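Local coordinates for FIG000988: Predicted permease (Vibrio cholerae, PDB 6MJP), which probably forms one of the two membrane permease subunits of the LptBFG ABC transporter, involved in moving lipopolysaccharide from the inner to the outer membrane, at residues 57-61 with 116-121; 65-69 with 302-306; 309-313 with 334-338. All blocks are in the same frame, centred on the assembly; numbering follows the deposited sequence.

Interaction 1: residues 57-61 with 116-121; sequences PAMGL and NALWLA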
loop_
_atom_site.group_PDB
_atom_site.type_symbol
_atom_site.label_atom_id
_atom_site.label_comp_id
_atom_site.label_asym_id
_atom_site.label_seq_id
_atom_site.Cartn_x
_atom_site.Cartn_y
_atom_site.Cartn_z
ATOM N N PRO D 57 25.412 -1.780 -6.805
ATOM C CA PRO D 57 25.149 -1.183 -8.125
ATOM C C PRO D 57 23.798 -1.553 -8.718
ATOM O O PRO D 57 23.172 -0.694 -9.350
ATOM C CB PRO D 57 26.312 -1.710 -8.978
ATOM C CG PRO D 57 27.402 -1.944 -7.998
ATOM C CD PRO D 57 26.712 -2.477 -6.786
ATOM N N ALA D 58 23.319 -2.789 -8.544
ATOM C CA ALA D 58 21.983 -3.112 -9.036
ATOM C C ALA D 58 20.927 -2.269 -8.339
ATOM O O ALA D 58 20.015 -1.746 -8.992
ATOM C CB ALA D 58 21.686 -4.599 -8.850
ATOM N N MET D 59 21.029 -2.127 -7.015
ATOM C CA MET D 59 20.121 -1.235 -6.306
ATOM C C MET D 59 20.157 0.148 -6.931
ATOM O O MET D 59 19.114 0.748 -7.203
ATOM C CB MET D 59 20.485 -1.170 -4.824
ATOM C CG MET D 59 20.616 -2.528 -4.146
ATOM S SD MET D 59 21.130 -2.393 -2.420
ATOM C CE MET D 59 21.455 -4.098 -2.013
ATOM N N GLY D 60 21.363 0.646 -7.215
ATOM C CA GLY D 60 21.486 1.952 -7.844
ATOM C C GLY D 60 20.823 2.007 -9.208
ATOM O O GLY D 60 20.113 2.963 -9.526
ATOM N N LEU D 61 21.048 0.978 -10.031
ATOM C CA LEU D 61 20.446 0.930 -11.362
ATOM C C LEU D 61 18.940 1.125 -11.301
ATOM O O LEU D 61 18.362 1.890 -12.084
ATOM C CB LEU D 61 20.766 -0.404 -12.034
ATOM C CG LEU D 61 22.214 -0.594 -12.463
ATOM C CD1 LEU D 61 22.327 -1.803 -13.363
ATOM C CD2 LEU D 61 22.707 0.655 -13.159
ATOM N N ASN D 116 26.940 4.196 -13.417
ATOM C CA ASN D 116 26.507 3.037 -12.650
ATOM C C ASN D 116 26.075 1.894 -13.559
ATOM O O ASN D 116 26.201 0.723 -13.181
ATOM C CB ASN D 116 25.364 3.431 -11.717
ATOM C CG ASN D 116 25.205 2.472 -10.556
ATOM O OD1 ASN D 116 24.767 1.334 -10.729
ATOM N ND2 ASN D 116 25.560 2.927 -9.359
ATOM N N ALA D 117 25.575 2.209 -14.755
ATOM C CA ALA D 117 25.041 1.185 -15.641
ATOM C C ALA D 117 26.079 0.625 -16.604
ATOM O O ALA D 117 25.931 -0.518 -17.057
ATOM C CB ALA D 117 23.860 1.740 -16.443
ATOM N N LEU D 118 27.128 1.386 -16.929
ATOM C CA LEU D 118 28.095 0.948 -17.932
ATOM C C LEU D 118 29.393 0.429 -17.332
ATOM O O LEU D 118 29.983 -0.504 -17.867
ATOM C CB LEU D 118 28.408 2.096 -18.910
ATOM C CG LEU D 118 27.164 2.699 -19.551
ATOM C CD1 LEU D 118 27.456 3.867 -20.503
ATOM C CD2 LEU D 118 26.360 1.611 -20.248
ATOM N N TRP D 119 29.850 1.008 -16.230
ATOM C CA TRP D 119 31.098 0.554 -15.627
ATOM C C TRP D 119 30.888 -0.114 -14.270
ATOM O O TRP D 119 31.356 -1.236 -14.047
ATOM C CB TRP D 119 32.095 1.711 -15.505
ATOM C CG TRP D 119 33.533 1.242 -15.277
ATOM C CD1 TRP D 119 34.479 0.994 -16.238
ATOM C CD2 TRP D 119 34.165 0.947 -14.015
ATOM N NE1 TRP D 119 35.654 0.575 -15.653
ATOM C CE2 TRP D 119 35.489 0.537 -14.294
ATOM C CE3 TRP D 119 33.743 0.993 -12.682
ATOM C CZ2 TRP D 119 36.391 0.178 -13.289
ATOM C CZ3 TRP D 119 34.645 0.635 -11.688
ATOM C CH2 TRP D 119 35.952 0.235 -11.998
ATOM N N LEU D 120 30.205 0.563 -13.347
ATOM C CA LEU D 120 30.154 0.077 -11.970
ATOM C C LEU D 120 29.386 -1.236 -11.870
ATOM O O LEU D 120 29.854 -2.189 -11.236
ATOM C CB LEU D 120 29.533 1.123 -11.045
ATOM C CG LEU D 120 29.497 0.663 -9.583
ATOM C CD1 LEU D 120 30.904 0.547 -8.995
ATOM C CD2 LEU D 120 28.619 1.566 -8.724
ATOM N N ALA D 121 28.207 -1.314 -12.501
ATOM C CA ALA D 121 27.442 -2.560 -12.437
ATOM C C ALA D 121 28.143 -3.699 -13.165
ATOM O O ALA D 121 28.198 -4.812 -12.613
ATOM C CB ALA D 121 26.016 -2.339 -12.959
#
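The carbonyl oxygen of P57, on helix 48-81, faces the side-chain amide of N116, which reaches across from helix 95-134. The same P57 O accepts the helical hydrogen bond from L61 N at 2.8 Å, so this main-chain acceptor is engaged along its own helix while the polar end of N116 lies beside it. G60, lacking a side chain, turns bare backbone toward the neighbouring helix, and the N116 side chain passes in front of it. Around this polar spot the contact is apolar. L61 has CG beside the backbone N and anti to the carbonyl carbon (chi1 -71°), which brings its two methyls up to different turns of the partner: CD2 packs on A117 CB at 3.6 Å, and CD1 meets A121 CB at 3.7 Å. One turn back, the pyrrolidine ring of P57 offers two of its carbons. Its CG butts against L120 CG at 3.7 Å, the two side chains crossing at about a right angle, and its CB lies 4.0 Å from A121 CB. The two helices are predicted membrane spans that run almost exactly antiparallel (176°), and the short segment axes come within 9.9 Å. G60, A117 and A121 are the small residues of the contact. Neither helix is regular here. Helix 48-81 is kinked at P57, whose ring nitrogen has no hydrogen to give to the preceding turn, and helix 95-134 widens into a pi-type turn, in which A121 N bonds N116 O at 2.9 Å. Away from the interface, M59 packs on F26 and K30 of helix 2-36, while L118 O is hydrogen-bonded by the hydroxyl of T251.

Interaction 2: residues 65-69 with 302-306; sequences PLSLY and AILIY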
loop_
_atom_site.group_PDB
_atom_site.type_symbol
_atom_site.label_atom_id
_atom_site.label_comp_id
_atom_site.label_asym_id
_atom_site.label_seq_id
_atom_site.Cartn_x
_atom_site.Cartn_y
_atom_site.Cartn_z
ATOM N N PRO D 65 16.513 6.305 -11.045
ATOM C CA PRO D 65 15.348 6.910 -11.705
ATOM C C PRO D 65 14.252 7.290 -10.723
ATOM O O PRO D 65 13.813 8.441 -10.683
ATOM C CB PRO D 65 14.861 5.810 -12.657
ATOM C CG PRO D 65 16.030 4.960 -12.902
ATOM C CD PRO D 65 16.852 5.000 -11.645
ATOM N N LEU D 66 13.797 6.316 -9.936
ATOM C CA LEU D 66 12.736 6.573 -8.972
ATOM C C LEU D 66 13.140 7.647 -7.980
ATOM O O LEU D 66 12.300 8.445 -7.544
ATOM C CB LEU D 66 12.382 5.288 -8.230
ATOM C CG LEU D 66 11.109 5.362 -7.401
ATOM C CD1 LEU D 66 9.925 5.708 -8.286
ATOM C CD2 LEU D 66 10.887 4.045 -6.704
ATOM N N SER D 67 14.422 7.683 -7.620
ATOM C CA SER D 67 14.916 8.658 -6.656
ATOM C C SER D 67 14.636 10.080 -7.124
ATOM O O SER D 67 13.957 10.856 -6.438
ATOM C CB SER D 67 16.413 8.437 -6.444
ATOM O OG SER D 67 16.938 9.349 -5.508
ATOM N N LEU D 68 15.145 10.431 -8.306
ATOM C CA LEU D 68 14.916 11.755 -8.874
ATOM C C LEU D 68 13.442 11.982 -9.200
ATOM O O LEU D 68 12.922 13.088 -9.003
ATOM C CB LEU D 68 15.772 11.927 -10.122
ATOM C CG LEU D 68 15.701 13.309 -10.759
ATOM C CD1 LEU D 68 16.125 14.364 -9.756
ATOM C CD2 LEU D 68 16.568 13.367 -11.991
ATOM N N TYR D 69 12.763 10.952 -9.710
ATOM C CA TYR D 69 11.334 11.017 -10.018
ATOM C C TYR D 69 10.507 11.466 -8.817
ATOM O O TYR D 69 9.767 12.452 -8.891
ATOM C CB TYR D 69 10.887 9.634 -10.497
ATOM C CG TYR D 69 9.483 9.463 -11.058
ATOM C CD1 TYR D 69 9.146 9.925 -12.324
ATOM C CD2 TYR D 69 8.524 8.746 -10.350
ATOM C CE1 TYR D 69 7.866 9.721 -12.847
ATOM C CE2 TYR D 69 7.256 8.538 -10.858
ATOM C CZ TYR D 69 6.927 9.023 -12.100
ATOM O OH TYR D 69 5.651 8.793 -12.568
ATOM N N ALA D 302 1.626 8.494 -10.205
ATOM C CA ALA D 302 3.040 8.571 -10.565
ATOM C C ALA D 302 3.726 7.216 -10.452
ATOM O O ALA D 302 4.539 6.850 -11.308
ATOM C CB ALA D 302 3.753 9.598 -9.690
ATOM N N ILE D 303 3.429 6.472 -9.383
ATOM C CA ILE D 303 4.036 5.165 -9.192
ATOM C C ILE D 303 3.464 4.184 -10.201
ATOM O O ILE D 303 4.193 3.346 -10.749
ATOM C CB ILE D 303 3.840 4.727 -7.723
ATOM C CG1 ILE D 303 4.727 5.595 -6.820
ATOM C CG2 ILE D 303 4.134 3.231 -7.504
ATOM C CD1 ILE D 303 4.800 5.138 -5.386
ATOM N N LEU D 304 2.173 4.307 -10.509
ATOM C CA LEU D 304 1.564 3.478 -11.545
ATOM C C LEU D 304 2.251 3.666 -12.895
ATOM O O LEU D 304 2.463 2.698 -13.633
ATOM C CB LEU D 304 0.085 3.813 -11.642
ATOM C CG LEU D 304 -0.676 3.184 -12.781
ATOM C CD1 LEU D 304 -0.682 1.679 -12.576
ATOM C CD2 LEU D 304 -2.080 3.767 -12.793
ATOM N N ILE D 305 2.618 4.902 -13.221
ATOM C CA ILE D 305 3.277 5.202 -14.487
ATOM C C ILE D 305 4.668 4.589 -14.523
ATOM O O ILE D 305 5.108 4.055 -15.552
ATOM C CB ILE D 305 3.343 6.726 -14.681
ATOM C CG1 ILE D 305 1.969 7.274 -15.072
ATOM C CG2 ILE D 305 4.461 7.123 -15.650
ATOM C CD1 ILE D 305 1.923 8.765 -15.073
ATOM N N TYR D 306 5.397 4.705 -13.408
ATOM C CA TYR D 306 6.740 4.141 -13.301
ATOM C C TYR D 306 6.706 2.625 -13.394
ATOM O O TYR D 306 7.576 2.008 -14.021
ATOM C CB TYR D 306 7.362 4.571 -11.977
ATOM C CG TYR D 306 8.821 4.192 -11.760
ATOM C CD1 TYR D 306 9.185 2.918 -11.324
ATOM C CD2 TYR D 306 9.836 5.127 -11.946
ATOM C CE1 TYR D 306 10.518 2.582 -11.115
ATOM C CE2 TYR D 306 11.167 4.801 -11.739
ATOM C CZ TYR D 306 11.503 3.528 -11.322
ATOM O OH TYR D 306 12.829 3.202 -11.113
#
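Helix 48-81 and helix 299-321, two predicted transmembrane helices of the LptF/LptG fold, meet through the tyrosines Y69 and Y306, each reaching across from its own helix. The segments run roughly antiparallel (154°) with their axes 11.8 Å apart, a separation bridged largely by the two phenol rings. Y69 has CG anti to the backbone N (chi1 -172°), which extends the ring toward the partner, and its OH donates a hydrogen bond to A302 O at 2.6 Å. The donor stands somewhat off the carbonyl plane, tilted by 22°, and the A302 carbonyl lies at the ring's edge. A302 O also receives Y306 N from the next turn of its own helix, at 3.1 Å, so one carbonyl serves both the helix and the neighbour. Beside this bond, Y69 CE2 rests on A302 CB at 3.8 Å, and the I305 branch methyl CG2 approaches the hydroxyl.

Y306 reaches the opposite way, past Y69, its ring oblique to that of Y69 with centroids 5.7 Å apart. One face of Y306 takes L66 CD1 in a CH-pi contact, 3.8 Å from the centroid and nearly over its centre, while P65 CB lies at the ring's edge, 3.9 Å from CE2. Farther out, Y69 packs on V283 of helix 260-286, Y306 stacks with F310, and I305 meets L11 of the LptC chain, which borders this side. Most of the touching residues are buried, and the Y69 hydroxyl spends its hydrogen on a main-chain oxygen. That would offset the cost of burying a polar group in the predicted membrane bundle and ties the two helices by a directed bond amid largely apolar packing.

Interaction 3: residues 309-313 with 334-338; sequences YFLAL and INAAL
With CG anti to the backbone N (chi1 174°), Y309 swings its ring out of helix 299-321 toward helix 332-346, while N335, whose CG stands beside its own backbone N, brings its amide round to meet the phenol end. Y309 OH donates to N335 OD1 at 2.8 Å. The approach is from above the amide rather than along a lone pair, the hydroxyl standing 64° out of the carbonyl plane, and ring and amide are perpendicular. The other end of that amide is held too: N335 ND2 is hydrogen-bonded to L331 O, which would restrain the rotation of the group that receives the tyrosine.

The ring itself is packed by aliphatic groups. L338 places CD2 over one face, 3.8 Å from the centroid and displaced toward the rim, a CH-pi contact. The branch methyl CG2 of I334 comes in obliquely, 3.7 Å from Y309 CE1. I334 also spreads its other arm to the next turn, where CD1 meets A312 CB at 3.9 Å, and L313 CD1 lies 4.2 Å from I334 CB. The two segments form an antiparallel pair (158°), with axes 10.5 Å apart, the CA atoms of L313 and I334 being the nearest across the pair.

Helix 260-286 covers a further side of this pair: Y309 packs on C275, L313 on S271 and L338 on L278. A312 meets S18 of the LptC chain, and L338 touches a bound dodecyl maltoside, so the pair is bordered by helix 260-286, by the LptC chain near A312 and by detergent near L338.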
loop_
_atom_site.group_PDB
_atom_site.type_symbol
_atom_site.label_atom_id
_atom_site.label_comp_id
_atom_site.label_asym_id
_atom_site.label_seq_id
_atom_site.Cartn_x
_atom_site.Cartn_y
_atom_site.Cartn_z
ATOM N N TYR D 309 5.946 1.499 -17.047
ATOM C CA TYR D 309 7.080 1.685 -17.938
ATOM C C TYR D 309 8.121 0.594 -17.744
ATOM O O TYR D 309 8.562 -0.033 -18.713
ATOM C CB TYR D 309 7.704 3.052 -17.715
ATOM C CG TYR D 309 8.964 3.236 -18.515
ATOM C CD1 TYR D 309 8.916 3.436 -19.889
ATOM C CD2 TYR D 309 10.203 3.208 -17.899
ATOM C CE1 TYR D 309 10.071 3.609 -20.625
ATOM C CE2 TYR D 309 11.362 3.383 -18.618
ATOM C CZ TYR D 309 11.294 3.583 -19.984
ATOM O OH TYR D 309 12.457 3.762 -20.699
ATOM N N PHE D 310 8.533 0.357 -16.498
ATOM C CA PHE D 310 9.615 -0.584 -16.257
ATOM C C PHE D 310 9.179 -2.016 -16.504
ATOM O O PHE D 310 9.984 -2.838 -16.953
ATOM C CB PHE D 310 10.139 -0.424 -14.837
ATOM C CG PHE D 310 11.404 0.365 -14.762
ATOM C CD1 PHE D 310 11.378 1.743 -14.629
ATOM C CD2 PHE D 310 12.625 -0.272 -14.861
ATOM C CE1 PHE D 310 12.548 2.463 -14.584
ATOM C CE2 PHE D 310 13.797 0.441 -14.810
ATOM C CZ PHE D 310 13.761 1.811 -14.673
ATOM N N LEU D 311 7.914 -2.334 -16.234
ATOM C CA LEU D 311 7.446 -3.689 -16.487
ATOM C C LEU D 311 7.378 -3.971 -17.982
ATOM O O LEU D 311 7.787 -5.048 -18.435
ATOM C CB LEU D 311 6.089 -3.913 -15.827
ATOM C CG LEU D 311 6.168 -4.739 -14.543
ATOM C CD1 LEU D 311 7.253 -4.180 -13.653
ATOM C CD2 LEU D 311 4.837 -4.741 -13.820
ATOM N N ALA D 312 6.880 -3.012 -18.766
ATOM C CA ALA D 312 6.865 -3.189 -20.214
ATOM C C ALA D 312 8.279 -3.224 -20.771
ATOM O O ALA D 312 8.581 -4.026 -21.663
ATOM C CB ALA D 312 6.054 -2.079 -20.876
ATOM N N LEU D 313 9.164 -2.369 -20.251
ATOM C CA LEU D 313 10.556 -2.387 -20.688
ATOM C C LEU D 313 11.195 -3.741 -20.417
ATOM O O LEU D 313 11.859 -4.313 -21.288
ATOM C CB LEU D 313 11.342 -1.285 -19.988
ATOM C CG LEU D 313 12.724 -0.941 -20.540
ATOM C CD1 LEU D 313 12.606 -0.161 -21.827
ATOM C CD2 LEU D 313 13.489 -0.127 -19.532
ATOM N N ILE D 334 9.022 1.297 -26.429
ATOM C CA ILE D 334 8.623 1.626 -25.061
ATOM C C ILE D 334 9.100 3.024 -24.689
ATOM O O ILE D 334 8.341 3.828 -24.138
ATOM C CB ILE D 334 9.146 0.581 -24.061
ATOM C CG1 ILE D 334 8.740 -0.830 -24.488
ATOM C CG2 ILE D 334 8.610 0.900 -22.667
ATOM C CD1 ILE D 334 7.251 -1.048 -24.481
ATOM N N ASN D 335 10.372 3.324 -24.968
ATOM C CA ASN D 335 10.889 4.663 -24.704
ATOM C C ASN D 335 10.164 5.707 -25.540
ATOM O O ASN D 335 9.887 6.813 -25.063
ATOM C CB ASN D 335 12.387 4.717 -24.980
ATOM C CG ASN D 335 13.164 3.781 -24.096
ATOM O OD1 ASN D 335 13.779 4.200 -23.117
ATOM N ND2 ASN D 335 13.130 2.497 -24.423
ATOM N N ALA D 336 9.850 5.376 -26.794
ATOM C CA ALA D 336 9.108 6.316 -27.625
ATOM C C ALA D 336 7.750 6.638 -27.011
ATOM O O ALA D 336 7.344 7.804 -26.975
ATOM C CB ALA D 336 8.951 5.759 -29.041
ATOM N N ALA D 337 7.039 5.620 -26.511
ATOM C CA ALA D 337 5.740 5.864 -25.890
ATOM C C ALA D 337 5.876 6.733 -24.645
ATOM O O ALA D 337 5.014 7.577 -24.364
ATOM C CB ALA D 337 5.058 4.543 -25.549
ATOM N N LEU D 338 6.953 6.545 -23.886
ATOM C CA LEU D 338 7.207 7.428 -22.757
ATOM C C LEU D 338 7.420 8.861 -23.231
ATOM O O LEU D 338 6.828 9.807 -22.690
ATOM C CB LEU D 338 8.414 6.926 -21.971
ATOM C CG LEU D 338 8.683 7.672 -20.665
ATOM C CD1 LEU D 338 7.483 7.561 -19.739
ATOM C CD2 LEU D 338 9.931 7.129 -20.004
#

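All three contacts join antiparallel membrane helices. Interactions 1 and 2 use successive parts of helix 48-81 against different partners, and interactions 2 and 3 share helix 299-321, so the three link four helices in a series. Interactions 2 and 3 are mostly buried and touch each other, P65 CG lying 4.3 Å from F310 CZ; interaction 1 is only partly buried, its centre about 18 Å and 20 Å from theirs. Their chemistry differs accordingly. Interaction 1 packs small and aliphatic residues around an asparagine, whereas the other two each spend a tyrosine hydroxyl on an oxygen, of the main chain in 302-306 and of a side chain in 334-338.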